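Side-chain contacts in L-isoleucine-4-hydroxylase (Bacillus thuringiensis, PDB 6LNH), which hydroxylates L-isoleucine to (4S)-4-hydroxy-L-isoleucine, using iron(II), molecular oxygen and 2-oxoglutarate: residues 128-131 with 132-136; 138-141 with 142-145. One frame throughout, in Å; residues are numbered along the deposited sequence.

Contact 1: residues 128-131 with 132-136; sequences FDTE and FAFKT
F132 follows F128 by one helical turn, and the two rings meet loosely. CZ of F128 lies 4.4 Å from CD2 of F132. Along the backbone, F132 N donates to F128 O at 3.0 Å. A133 N continues the alpha-helical ladder with a 2.8 Å bond to D129 O. A133 CB rests 3.4 Å from D129 O. F134 packs against T130, side by side with it. The methyl CG2 of T130 reaches CE2 of F134 at 3.4 Å. OG1 of T130 stands beside the backbone N (chi1 -57°) and bonds V126 O, one turn back; this puts CG2 anti to the N. F134 N also bonds T130 O, so backbone and side chain join this pair. K135 ends the ladder with a weak bond to E131 O. K135 CG lies 3.2 Å from E131 O, while the charged ends of E131 and K135 stay apart. T136 turns back on the helix end: its OG1 and N both donate to A133 O, T136 OG1 at 2.7 Å. Around this helix end, T130 and A133 lie on F245 of strand 236-247, F134 on L145 of strand 145-156, and F132 and T136 on V23 of helix 19-29.

Contact 2: residues 138-141 with 142-145; sequences IIDK and SKDL
K141 NZ is gripped by three backbone carbonyl oxygens. It donates to I139 O at 2.6 Å, and also to F134 O and T136 O at the end of helix 120-134. The lysine chain bends at chi2 and chi3. These bends carry the amine back over its own backbone, two residues upstream. The I139 carbonyl is approached at a slant, with a C=O...NZ angle of 137°. Three carbonyl oxygens around it would probably favour the charged amine.

D140 shapes the turn that follows. S142 N makes a weak bond to D140 OD1 at 3.3 Å, an Asx turn. K143 N makes another weak bond to D140 O, closing a type I beta turn from D140 to K143. The two turns overlap and share D140 as first residue. They reverse the loop between helix 120-134 and strand 145-156, within a 2OG-Fe dioxygenase domain of the cupin clan. The D140 carboxylate is anti to its own N (chi1 170°), which places it over the turn. D140 OD1 lies 3.4 Å from S142 CB. D140 OD2 meets the aliphatic part of K143, at 3.4 Å from K143 CD, with the two side chains crossing at about a right angle. K143 NZ remains 5.8 Å from D140 OD2, so no salt bridge forms.

On the inner side, I139 and L145 touch through methyls, I139 CG2 to L145 CD2 at 3.7 Å. I139 also packs on F245 and P175. Y247 OH bonds D140 N, and L145 pairs through its backbone with K77 as strand 145-156 begins.

In the fold
Contacts 1 and 2 follow one another in the chain, with centres 11 Å apart. Contact 1 is the C-terminal part of helix 120-134 and the two residues after it. Contact 2 is the loop leading on into strand 145-156. K141 NZ ties them: it lies 2.8 Å from T136 O, a probable hydrogen bond, and 2.7 Å from F134 O. Beside it F134 CE1 packs on L145 CD2 at 3.3 Å. F245 of strand 236-247 lies against residues of both contacts. Contact 1 is away from the iron site of H170, D172 and H223. Contact 2 is nearer: the side chain of I139 is about 12 Å from that of D172.

Contact 1: residues 128-131 with 132-136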
ATOM      1  N   PHE C 128     -20.116 -12.247 -21.041  1.00 43.08           N
ATOM      2  CA  PHE C 128     -20.343 -10.822 -20.819  1.00 40.88           C
ATOM      3  C   PHE C 128     -19.571  -9.988 -21.835  1.00 41.31           C
ATOM      4  O   PHE C 128     -20.113  -9.043 -22.422  1.00 43.26           O
ATOM      5  CB  PHE C 128     -19.952 -10.415 -19.399  1.00 41.12           C
ATOM      6  CG  PHE C 128     -19.964  -8.929 -19.195  1.00 43.64           C
ATOM      7  CD1 PHE C 128     -21.142  -8.276 -18.875  1.00 41.06           C
ATOM      8  CD2 PHE C 128     -18.810  -8.175 -19.358  1.00 42.18           C
ATOM      9  CE1 PHE C 128     -21.172  -6.906 -18.708  1.00 44.27           C
ATOM     10  CE2 PHE C 128     -18.831  -6.802 -19.193  1.00 44.36           C
ATOM     11  CZ  PHE C 128     -20.015  -6.166 -18.869  1.00 47.32           C
ATOM     12  N   ASP C 129     -18.292 -10.316 -22.041  1.00 40.95           N
ATOM     13  CA  ASP C 129     -17.473  -9.549 -22.976  1.00 44.53           C
ATOM     14  C   ASP C 129     -18.040  -9.635 -24.383  1.00 44.28           C
ATOM     15  O   ASP C 129     -18.084  -8.635 -25.109  1.00 41.14           O
ATOM     16  CB  ASP C 129     -16.030 -10.058 -22.958  1.00 41.04           C
ATOM     17  CG  ASP C 129     -15.354  -9.863 -21.617  1.00 43.64           C
ATOM     18  OD1 ASP C 129     -15.936  -9.184 -20.746  1.00 43.91           O
ATOM     19  OD2 ASP C 129     -14.236 -10.389 -21.437  1.00 43.90           O
ATOM     20  N   THR C 130     -18.487 -10.828 -24.781  1.00 44.28           N
ATOM     21  CA  THR C 130     -19.054 -11.009 -26.113  1.00 44.04           C
ATOM     22  C   THR C 130     -20.323 -10.187 -26.285  1.00 48.17           C
ATOM     23  O   THR C 130     -20.521  -9.546 -27.325  1.00 49.63           O
ATOM     24  CB  THR C 130     -19.326 -12.491 -26.366  1.00 46.43           C
ATOM     25  OG1 THR C 130     -18.113 -13.234 -26.192  1.00 44.98           O
ATOM     26  CG2 THR C 130     -19.825 -12.703 -27.777  1.00 48.32           C
ATOM     27  N   GLU C 131     -21.195 -10.191 -25.275  1.00 44.28           N
ATOM     28  CA  GLU C 131     -22.442  -9.441 -25.371  1.00 46.87           C
ATOM     29  C   GLU C 131     -22.180  -7.941 -25.411  1.00 49.76           C
ATOM     30  O   GLU C 131     -22.905  -7.193 -26.077  1.00 50.03           O
ATOM     31  CB  GLU C 131     -23.346  -9.798 -24.190  1.00 52.47           C
ATOM     32  CG  GLU C 131     -24.595  -8.940 -24.044  1.00 57.12           C
ATOM     33  CD  GLU C 131     -25.459  -9.382 -22.873  1.00 72.58           C
ATOM     34  OE1 GLU C 131     -25.572 -10.606 -22.644  1.00 75.88           O
ATOM     35  OE2 GLU C 131     -26.025  -8.509 -22.180  1.00 68.48           O
ATOM     36  N   PHE C 132     -21.129  -7.486 -24.720  1.00 49.98           N
ATOM     37  CA  PHE C 132     -20.740  -6.081 -24.788  1.00 41.03           C
ATOM     38  C   PHE C 132     -20.147  -5.746 -26.149  1.00 47.25           C
ATOM     39  O   PHE C 132     -20.482  -4.714 -26.742  1.00 47.74           O
ATOM     40  CB  PHE C 132     -19.750  -5.772 -23.656  1.00 45.36           C
ATOM     41  CG  PHE C 132     -19.310  -4.319 -23.574  1.00 43.47           C
ATOM     42  CD1 PHE C 132     -18.587  -3.711 -24.595  1.00 43.13           C
ATOM     43  CD2 PHE C 132     -19.603  -3.571 -22.448  1.00 47.82           C
ATOM     44  CE1 PHE C 132     -18.195  -2.393 -24.502  1.00 46.69           C
ATOM     45  CE2 PHE C 132     -19.204  -2.251 -22.345  1.00 45.95           C
ATOM     46  CZ  PHE C 132     -18.499  -1.662 -23.376  1.00 46.35           C
ATOM     47  N   ALA C 133     -19.272  -6.609 -26.666  1.00 44.02           N
ATOM     48  CA  ALA C 133     -18.636  -6.330 -27.948  1.00 46.48           C
ATOM     49  C   ALA C 133     -19.665  -6.245 -29.067  1.00 54.11           C
ATOM     50  O   ALA C 133     -19.603  -5.347 -29.915  1.00 54.25           O
ATOM     51  CB  ALA C 133     -17.587  -7.400 -28.257  1.00 46.62           C
ATOM     52  N   PHE C 134     -20.621  -7.176 -29.084  1.00 54.60           N
ATOM     53  CA  PHE C 134     -21.660  -7.192 -30.109  1.00 51.58           C
ATOM     54  C   PHE C 134     -22.593  -5.992 -30.054  1.00 51.90           C
ATOM     55  O   PHE C 134     -23.193  -5.648 -31.075  1.00 57.01           O
ATOM     56  CB  PHE C 134     -22.463  -8.483 -30.002  1.00 55.82           C
ATOM     57  CG  PHE C 134     -21.727  -9.672 -30.516  1.00 62.77           C
ATOM     58  CD1 PHE C 134     -20.603  -9.497 -31.302  1.00 63.66           C
ATOM     59  CD2 PHE C 134     -22.143 -10.955 -30.219  1.00 63.11           C
ATOM     60  CE1 PHE C 134     -19.911 -10.574 -31.784  1.00 69.02           C
ATOM     61  CE2 PHE C 134     -21.449 -12.043 -30.707  1.00 63.26           C
ATOM     62  CZ  PHE C 134     -20.327 -11.851 -31.489  1.00 61.90           C
ATOM     63  N   LYS C 135     -22.761  -5.358 -28.901  1.00 52.28           N
ATOM     64  CA  LYS C 135     -23.635  -4.193 -28.837  1.00 52.57           C
ATOM     65  C   LYS C 135     -22.910  -2.889 -29.138  1.00 58.35           C
ATOM     66  O   LYS C 135     -23.520  -1.820 -29.031  1.00 61.44           O
ATOM     67  CB  LYS C 135     -24.347  -4.137 -27.481  1.00 58.25           C
ATOM     68  CG  LYS C 135     -25.210  -5.384 -27.269  1.00 61.68           C
ATOM     69  CD  LYS C 135     -25.676  -5.592 -25.839  1.00 67.27           C
ATOM     70  CE  LYS C 135     -27.133  -6.051 -25.807  1.00 71.67           C
ATOM     71  NZ  LYS C 135     -28.044  -5.107 -26.515  1.00 75.82           N
ATOM     72  N   THR C 136     -21.640  -2.950 -29.527  1.00 57.70           N
ATOM     73  CA  THR C 136     -20.968  -1.768 -30.036  1.00 57.99           C
ATOM     74  C   THR C 136     -21.158  -1.687 -31.550  1.00 58.09           C
ATOM     75  O   THR C 136     -21.367  -2.697 -32.225  1.00 54.68           O
ATOM     76  CB  THR C 136     -19.477  -1.804 -29.688  1.00 53.04           C
ATOM     77  OG1 THR C 136     -18.828  -2.834 -30.441  1.00 57.80           O
ATOM     78  CG2 THR C 136     -19.275  -2.082 -28.206  1.00 55.36           C
TER

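Contact 2: residues 138-141 with 142-145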
ATOM      1  N   ILE C 138     -18.619  -0.789 -33.211  1.00 58.02           N
ATOM      2  CA  ILE C 138     -17.252  -1.051 -33.653  1.00 59.27           C
ATOM      3  C   ILE C 138     -17.154  -2.400 -34.357  1.00 55.25           C
ATOM      4  O   ILE C 138     -16.461  -2.534 -35.374  1.00 55.81           O
ATOM      5  CB  ILE C 138     -16.260  -0.965 -32.474  1.00 57.87           C
ATOM      6  CG1 ILE C 138     -16.211   0.440 -31.864  1.00 53.94           C
ATOM      7  CG2 ILE C 138     -14.866  -1.337 -32.924  1.00 48.64           C
ATOM      8  CD1 ILE C 138     -17.276   0.734 -30.872  1.00 59.47           C
ATOM      9  N   ILE C 139     -17.840  -3.416 -33.845  1.00 55.28           N
ATOM     10  CA  ILE C 139     -17.710  -4.770 -34.369  1.00 58.20           C
ATOM     11  C   ILE C 139     -18.742  -4.951 -35.471  1.00 63.25           C
ATOM     12  O   ILE C 139     -19.950  -4.823 -35.240  1.00 60.20           O
ATOM     13  CB  ILE C 139     -17.890  -5.817 -33.259  1.00 58.36           C
ATOM     14  CG1 ILE C 139     -16.654  -5.851 -32.358  1.00 54.04           C
ATOM     15  CG2 ILE C 139     -18.162  -7.198 -33.852  1.00 59.59           C
ATOM     16  CD1 ILE C 139     -15.425  -6.441 -33.014  1.00 47.74           C
ATOM     17  N   ASP C 140     -18.261  -5.242 -36.676  1.00 58.15           N
ATOM     18  CA  ASP C 140     -19.131  -5.447 -37.824  1.00 64.12           C
ATOM     19  C   ASP C 140     -19.658  -6.873 -37.767  1.00 64.70           C
ATOM     20  O   ASP C 140     -18.909  -7.836 -37.966  1.00 61.81           O
ATOM     21  CB  ASP C 140     -18.354  -5.162 -39.107  1.00 67.43           C
ATOM     22  CG  ASP C 140     -19.097  -5.576 -40.356  1.00 70.23           C
ATOM     23  OD1 ASP C 140     -20.327  -5.367 -40.431  1.00 70.01           O
ATOM     24  OD2 ASP C 140     -18.434  -6.093 -41.279  1.00 66.46           O
ATOM     25  N   LYS C 141     -20.959  -7.002 -37.513  1.00 62.79           N
ATOM     26  CA  LYS C 141     -21.645  -8.282 -37.388  1.00 65.41           C
ATOM     27  C   LYS C 141     -21.763  -9.019 -38.712  1.00 65.04           C
ATOM     28  O   LYS C 141     -22.373 -10.093 -38.755  1.00 64.46           O
ATOM     29  CB  LYS C 141     -23.027  -8.064 -36.769  1.00 66.84           C
ATOM     30  CG  LYS C 141     -23.064  -8.254 -35.258  1.00 70.92           C
ATOM     31  CD  LYS C 141     -22.021  -7.393 -34.555  1.00 66.74           C
ATOM     32  CE  LYS C 141     -22.626  -6.131 -33.963  1.00 70.47           C
ATOM     33  NZ  LYS C 141     -21.608  -5.298 -33.246  1.00 61.79           N
ATOM     34  N   SER C 142     -21.219  -8.464 -39.788  1.00 65.05           N
ATOM     35  CA  SER C 142     -21.250  -9.107 -41.089  1.00 63.65           C
ATOM     36  C   SER C 142     -19.967  -9.868 -41.408  1.00 63.00           C
ATOM     37  O   SER C 142     -19.775 -10.281 -42.555  1.00 60.30           O
ATOM     38  CB  SER C 142     -21.518  -8.058 -42.167  1.00 67.24           C
ATOM     39  OG  SER C 142     -20.860  -8.409 -43.372  1.00 67.91           O
ATOM     40  N   LYS C 143     -19.089 -10.078 -40.425  1.00 59.59           N
ATOM     41  CA  LYS C 143     -17.879 -10.864 -40.628  1.00 54.87           C
ATOM     42  C   LYS C 143     -17.728 -11.941 -39.562  1.00 52.05           C
ATOM     43  O   LYS C 143     -18.338 -11.871 -38.494  1.00 48.63           O
ATOM     44  CB  LYS C 143     -16.647  -9.954 -40.651  1.00 56.07           C
ATOM     45  CG  LYS C 143     -16.472  -9.263 -41.995  1.00 58.95           C
ATOM     46  CD  LYS C 143     -15.691  -7.973 -41.884  1.00 60.04           C
ATOM     47  CE  LYS C 143     -14.217  -8.257 -41.693  1.00 61.44           C
ATOM     48  NZ  LYS C 143     -13.567  -8.754 -42.937  1.00 68.71           N
ATOM     49  N   ASP C 144     -16.971 -12.981 -39.908  1.00 48.60           N
ATOM     50  CA  ASP C 144     -16.641 -14.073 -38.995  1.00 44.48           C
ATOM     51  C   ASP C 144     -15.686 -13.590 -37.902  1.00 49.16           C
ATOM     52  O   ASP C 144     -14.631 -13.020 -38.200  1.00 48.27           O
ATOM     53  CB  ASP C 144     -16.043 -15.235 -39.783  1.00 44.91           C
ATOM     54  CG  ASP C 144     -17.042 -15.849 -40.749  1.00 51.46           C
ATOM     55  OD1 ASP C 144     -18.234 -15.941 -40.384  1.00 51.82           O
ATOM     56  OD2 ASP C 144     -16.648 -16.214 -41.877  1.00 50.08           O
ATOM     57  N   LEU C 145     -16.053 -13.807 -36.639  1.00 46.65           N
ATOM     58  CA  LEU C 145     -15.302 -13.282 -35.502  1.00 45.14           C
ATOM     59  C   LEU C 145     -14.402 -14.311 -34.824  1.00 45.49           C
ATOM     60  O   LEU C 145     -14.781 -15.471 -34.646  1.00 42.99           O
ATOM     61  CB  LEU C 145     -16.248 -12.708 -34.453  1.00 48.70           C
ATOM     62  CG  LEU C 145     -16.661 -11.259 -34.663  1.00 54.91           C
ATOM     63  CD1 LEU C 145     -17.846 -11.151 -35.601  1.00 56.82           C
ATOM     64  CD2 LEU C 145     -16.951 -10.628 -33.320  1.00 58.44           C
TER